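Local atomic coordinates of lactoylglutathione lyase (Pseudomonas aeruginosa, PDB entry 4MTT), a protein that belongs to the glyoxalase/bleomycin resistance protein/dioxygenase superfamily, whose members are built from paired beta-alpha-beta-beta-beta modules, and carries bound nickel in this crystal. Residues Val96-Gly101 with Ile110-Asp115; Tyr20-Asp25 with Leu92-Thr97. All blocks are in the same frame, centred on the assembly; numbering follows the deposited sequence.

Overall arrangement
From the N terminus, the chain runs through strand 2-9 into helix 13-23, whose end supplies the first half of interaction 2. Four strands and helix 82-91 follow before the chain reaches 92-97. Interaction 2 thus closes a long loop, with 66 residues between its segments, and joins the ends of the two helices. Interaction 1 then closes a short one, the hairpin of strands 95-99 and 109-114. The two loops overlap, since V96 and T97 lie in a segment of each. Their segments also touch: E114 N lies 3.0 Å from R95 O, and D115 OD2 lies 2.6 Å from Y20 OH. Together they tie strand 109-114 to strand 95-99, and the turn before the latter to helix 13-23.

Interaction 1 of 2, residues Val96-Gly101 with Ile110-Asp115; sequences VTREAG and IAFLED. With TAM (tris(hydroxyethyl)aminomethane), chain D.
This is an antiparallel beta hairpin contact at the surface, between strand 95-99 on the outside of its sheet and strand 109-114. A classic beta bulge shifts its register: T97 and R98 both face F112. F112 O accepts from T97 N at 2.9 Å and from R98 N at 3.3 Å, both donors coming from the same face of the carbonyl plane. F112 N returns a bond to R98 O at 2.8 Å. Further along, G101 and I110 exchange two backbone bonds, after a second register shift. The R98 side chain leaves opposite its backbone N (chi1 -173°) and stays extended, which carries the guanidinium along the strand, with I110 O at its edge and 2.8 Å from NH1. Its plane stands 83° from that of the F112 ring. The methyl CG2 of T97 packs against the E114 carboxylate, whose OE2 also lies 3.3 Å from TAM C6. On the sheet face that carries V96 and L113, V96 CG2 touches L113 CD2 at 3.6 Å. V96 and A111 also pack on helix 82-91, L113 reaches F19 of helix 13-23, and strand 120-125 pairs with 109-114 in the sheet.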
# COMPACT_ATOMS: atom_id res chain seq x y z
N VAL A 96 -15.94 4.67 -10.83
CA VAL A 96 -16.49 4.03 -9.63
C VAL A 96 -16.80 2.60 -10.16
O VAL A 96 -17.65 2.44 -11.04
CB VAL A 96 -17.76 4.73 -9.03
CG1 VAL A 96 -18.37 3.90 -7.90
CG2 VAL A 96 -17.44 6.14 -8.54
N THR A 97 -16.04 1.59 -9.68
CA THR A 97 -16.19 0.19 -10.11
C THR A 97 -17.19 -0.56 -9.23
O THR A 97 -17.65 -1.63 -9.61
CB THR A 97 -14.83 -0.52 -10.20
OG1 THR A 97 -14.21 -0.50 -8.91
CG2 THR A 97 -13.91 0.11 -11.25
N ARG A 98 -17.50 -0.02 -8.06
CA ARG A 98 -18.48 -0.55 -7.13
C ARG A 98 -18.99 0.61 -6.28
O ARG A 98 -18.24 1.20 -5.49
CB ARG A 98 -17.91 -1.69 -6.24
CG ARG A 98 -18.99 -2.35 -5.38
CD ARG A 98 -18.46 -3.20 -4.25
NE ARG A 98 -19.54 -3.80 -3.46
CZ ARG A 98 -20.16 -3.21 -2.44
NH1 ARG A 98 -19.79 -2.00 -2.04
NH2 ARG A 98 -21.14 -3.83 -1.80
N GLU A 99 -20.27 0.94 -6.50
CA GLU A 99 -21.02 1.98 -5.80
C GLU A 99 -21.15 1.61 -4.34
O GLU A 99 -21.21 0.43 -4.00
CB GLU A 99 -22.42 2.13 -6.45
CG GLU A 99 -23.39 3.09 -5.74
CD GLU A 99 -22.88 4.50 -5.50
OE1 GLU A 99 -22.03 4.98 -6.28
OE2 GLU A 99 -23.34 5.13 -4.52
N ALA A 100 -21.21 2.64 -3.46
CA ALA A 100 -21.37 2.50 -2.02
C ALA A 100 -22.60 1.66 -1.66
O ALA A 100 -23.67 1.82 -2.24
CB ALA A 100 -21.47 3.86 -1.36
N GLY A 101 -22.40 0.81 -0.67
CA GLY A 101 -23.41 -0.09 -0.13
C GLY A 101 -22.79 -1.07 0.84
O GLY A 101 -21.56 -1.17 0.92
N ILE A 110 -19.08 0.05 2.03
CA ILE A 110 -17.86 0.05 1.24
C ILE A 110 -18.13 0.52 -0.20
O ILE A 110 -19.26 0.44 -0.67
CB ILE A 110 -17.19 -1.37 1.35
CG1 ILE A 110 -16.48 -1.50 2.71
CG2 ILE A 110 -16.22 -1.71 0.21
CD1 ILE A 110 -16.23 -2.93 3.17
N ALA A 111 -17.10 1.02 -0.90
CA ALA A 111 -17.17 1.42 -2.31
C ALA A 111 -15.80 1.25 -2.96
O ALA A 111 -14.79 1.33 -2.26
CB ALA A 111 -17.62 2.87 -2.45
N PHE A 112 -15.76 1.05 -4.29
CA PHE A 112 -14.50 0.96 -5.00
C PHE A 112 -14.34 1.94 -6.12
O PHE A 112 -15.21 2.05 -6.98
CB PHE A 112 -14.24 -0.46 -5.52
CG PHE A 112 -13.67 -1.37 -4.46
CD1 PHE A 112 -14.51 -2.02 -3.56
CD2 PHE A 112 -12.30 -1.57 -4.36
CE1 PHE A 112 -13.98 -2.86 -2.57
CE2 PHE A 112 -11.77 -2.41 -3.37
CZ PHE A 112 -12.62 -3.05 -2.49
N LEU A 113 -13.19 2.61 -6.13
CA LEU A 113 -12.82 3.49 -7.22
C LEU A 113 -11.57 2.89 -7.83
O LEU A 113 -10.90 2.06 -7.20
CB LEU A 113 -12.49 4.93 -6.77
CG LEU A 113 -13.32 5.58 -5.67
CD1 LEU A 113 -12.69 6.94 -5.26
CD2 LEU A 113 -14.78 5.79 -6.12
N GLU A 114 -11.27 3.34 -9.04
CA GLU A 114 -10.09 3.03 -9.79
C GLU A 114 -9.46 4.36 -10.13
O GLU A 114 -10.16 5.29 -10.58
CB GLU A 114 -10.43 2.30 -11.10
CG GLU A 114 -10.28 0.79 -11.00
CD GLU A 114 -10.34 0.06 -12.33
OE1 GLU A 114 -10.00 0.66 -13.38
OE2 GLU A 114 -10.70 -1.14 -12.31
N ASP A 115 -8.15 4.47 -9.89
CA ASP A 115 -7.40 5.67 -10.20
C ASP A 115 -7.11 5.68 -11.72
O ASP A 115 -7.43 4.67 -12.38
CB ASP A 115 -6.15 5.77 -9.30
CG ASP A 115 -4.92 4.96 -9.68
OD1 ASP A 115 -4.97 4.21 -10.69
OD2 ASP A 115 -3.89 5.10 -8.97
C TAM D . -6.96 -3.76 -11.53
C1 TAM D . -7.02 -5.22 -11.03
C2 TAM D . -5.54 -3.18 -11.54
C3 TAM D . -7.63 -3.66 -12.91
C4 TAM D . -6.58 -6.35 -11.98
C5 TAM D . -4.64 -3.64 -10.40
C6 TAM D . -7.84 -2.27 -13.52
N TAM D . -7.74 -2.97 -10.56
O4 TAM D . -5.25 -6.16 -12.48
O5 TAM D . -3.86 -2.57 -9.86
O6 TAM D . -6.70 -1.91 -14.31

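Interaction 2 of 2, residues Tyr20-Asp25 with Leu92-Thr97; sequences YTRALD and LGYRVT
A23 comes to the Y94 ring obliquely, with its CB 3.8 Å from Y94 CD2. L92 O lies over one face of this ring, 4.1 Å above the plane and offset toward the rim. F19, one turn earlier in helix 13-23 than A23, meets the Y94 ring edge-to-face. The other flat group is the R22 guanidinium. It is turned 44° from the Y94 ring, and the two side chains cross at about a right angle. Y94 OH approaches it obliquely, 4.2 Å from R22 NH1. This is proximity and no hydrogen bond. The R22 chain is extended from CG to NE, and NH1 has a long, weak ion pair with E18.

L92 makes the second half of the contact. Its CG is anti to the carbonyl carbon (chi1 -70°), which sends the side chain across to the helix. The CD1 branch does the touching. It reaches A23 CA at 3.8 Å and lies 4.1 Å from R22 CB, so it rests on both backbone and side chain. A23 CB meets both L92 CD1 and the Y94 ring. Between L92 and Y94, G93 ends helix 82-91 in a Schellman motif. This turn brings both side chains to the last turn of helix 13-23. The contact joins the C-terminal ends of the two helices.

No hydrogen bond crosses between 20-25 and 92-97. The contact is mainly apolar packing around the small A23, so it depends on the fit of shapes more than on directed polar bonds.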
# COMPACT_ATOMS: atom_id res chain seq x y z
N TYR A 20 -5.89 11.88 -6.83
CA TYR A 20 -5.72 11.86 -5.38
C TYR A 20 -6.08 13.15 -4.66
O TYR A 20 -6.68 13.08 -3.57
CB TYR A 20 -4.36 11.25 -4.96
CG TYR A 20 -4.27 9.78 -5.33
CD1 TYR A 20 -4.88 8.81 -4.55
CD2 TYR A 20 -3.67 9.38 -6.53
CE1 TYR A 20 -4.89 7.47 -4.94
CE2 TYR A 20 -3.65 8.05 -6.91
CZ TYR A 20 -4.24 7.09 -6.10
OH TYR A 20 -4.26 5.77 -6.47
N THR A 21 -5.77 14.31 -5.26
CA THR A 21 -6.05 15.62 -4.65
C THR A 21 -7.52 16.05 -4.80
O THR A 21 -8.09 16.50 -3.82
CB THR A 21 -5.03 16.71 -5.08
OG1 THR A 21 -5.11 16.93 -6.49
CG2 THR A 21 -3.60 16.36 -4.69
N ARG A 22 -8.13 15.87 -5.99
CA ARG A 22 -9.53 16.28 -6.26
C ARG A 22 -10.57 15.26 -5.85
O ARG A 22 -11.52 15.63 -5.18
CB ARG A 22 -9.76 16.59 -7.75
CG ARG A 22 -8.81 17.58 -8.38
CD ARG A 22 -8.97 17.56 -9.89
NE ARG A 22 -7.94 18.34 -10.57
CZ ARG A 22 -7.72 18.34 -11.88
NH1 ARG A 22 -8.41 17.51 -12.67
NH2 ARG A 22 -6.78 19.10 -12.41
N ALA A 23 -10.46 14.00 -6.32
CA ALA A 23 -11.46 12.98 -5.98
C ALA A 23 -11.32 12.51 -4.54
O ALA A 23 -12.32 12.16 -3.93
CB ALA A 23 -11.37 11.80 -6.94
N LEU A 24 -10.09 12.51 -3.98
CA LEU A 24 -9.86 12.00 -2.63
C LEU A 24 -9.43 12.99 -1.55
O LEU A 24 -9.21 12.58 -0.42
CB LEU A 24 -8.97 10.75 -2.65
CG LEU A 24 -9.53 9.55 -3.47
CD1 LEU A 24 -8.49 8.48 -3.66
CD2 LEU A 24 -10.80 8.99 -2.85
N ASP A 25 -9.35 14.29 -1.89
CA ASP A 25 -8.98 15.38 -0.96
C ASP A 25 -7.67 15.17 -0.26
O ASP A 25 -7.50 15.61 0.88
CB ASP A 25 -10.13 15.73 0.03
CG ASP A 25 -11.42 16.16 -0.64
OD1 ASP A 25 -11.34 16.91 -1.64
OD2 ASP A 25 -12.50 15.79 -0.13
N LEU A 92 -16.34 14.23 -11.50
CA LEU A 92 -15.01 14.56 -12.01
C LEU A 92 -14.65 13.62 -13.16
O LEU A 92 -13.59 13.77 -13.77
CB LEU A 92 -13.97 14.49 -10.88
CG LEU A 92 -14.04 15.56 -9.78
CD1 LEU A 92 -13.51 15.03 -8.47
CD2 LEU A 92 -13.24 16.81 -10.18
N GLY A 93 -15.55 12.68 -13.45
CA GLY A 93 -15.36 11.70 -14.51
C GLY A 93 -14.39 10.58 -14.18
O GLY A 93 -13.75 10.02 -15.08
N TYR A 94 -14.29 10.23 -12.88
CA TYR A 94 -13.45 9.13 -12.44
C TYR A 94 -14.28 7.88 -12.32
O TYR A 94 -15.49 7.96 -12.18
CB TYR A 94 -12.70 9.46 -11.15
CG TYR A 94 -11.62 10.49 -11.38
CD1 TYR A 94 -10.56 10.24 -12.24
CD2 TYR A 94 -11.67 11.73 -10.74
CE1 TYR A 94 -9.56 11.19 -12.45
CE2 TYR A 94 -10.70 12.70 -10.96
CZ TYR A 94 -9.64 12.42 -11.82
OH TYR A 94 -8.69 13.38 -12.03
N ARG A 95 -13.62 6.72 -12.42
CA ARG A 95 -14.28 5.43 -12.43
C ARG A 95 -14.63 4.91 -11.05
O ARG A 95 -13.73 4.70 -10.21
CB ARG A 95 -13.39 4.43 -13.19
CG ARG A 95 -14.07 3.17 -13.69
CD ARG A 95 -13.11 2.37 -14.56
NE ARG A 95 -13.15 2.79 -15.96
CZ ARG A 95 -12.25 3.60 -16.53
NH1 ARG A 95 -11.23 4.08 -15.83
NH2 ARG A 95 -12.37 3.93 -17.81
N VAL A 96 -15.94 4.67 -10.83
CA VAL A 96 -16.49 4.03 -9.63
C VAL A 96 -16.80 2.60 -10.16
O VAL A 96 -17.65 2.44 -11.04
CB VAL A 96 -17.76 4.73 -9.03
CG1 VAL A 96 -18.37 3.90 -7.90
CG2 VAL A 96 -17.44 6.14 -8.54
N THR A 97 -16.04 1.59 -9.68
CA THR A 97 -16.19 0.19 -10.11
C THR A 97 -17.19 -0.56 -9.23
O THR A 97 -17.65 -1.63 -9.61
CB THR A 97 -14.83 -0.52 -10.20
OG1 THR A 97 -14.21 -0.50 -8.91
CG2 THR A 97 -13.91 0.11 -11.25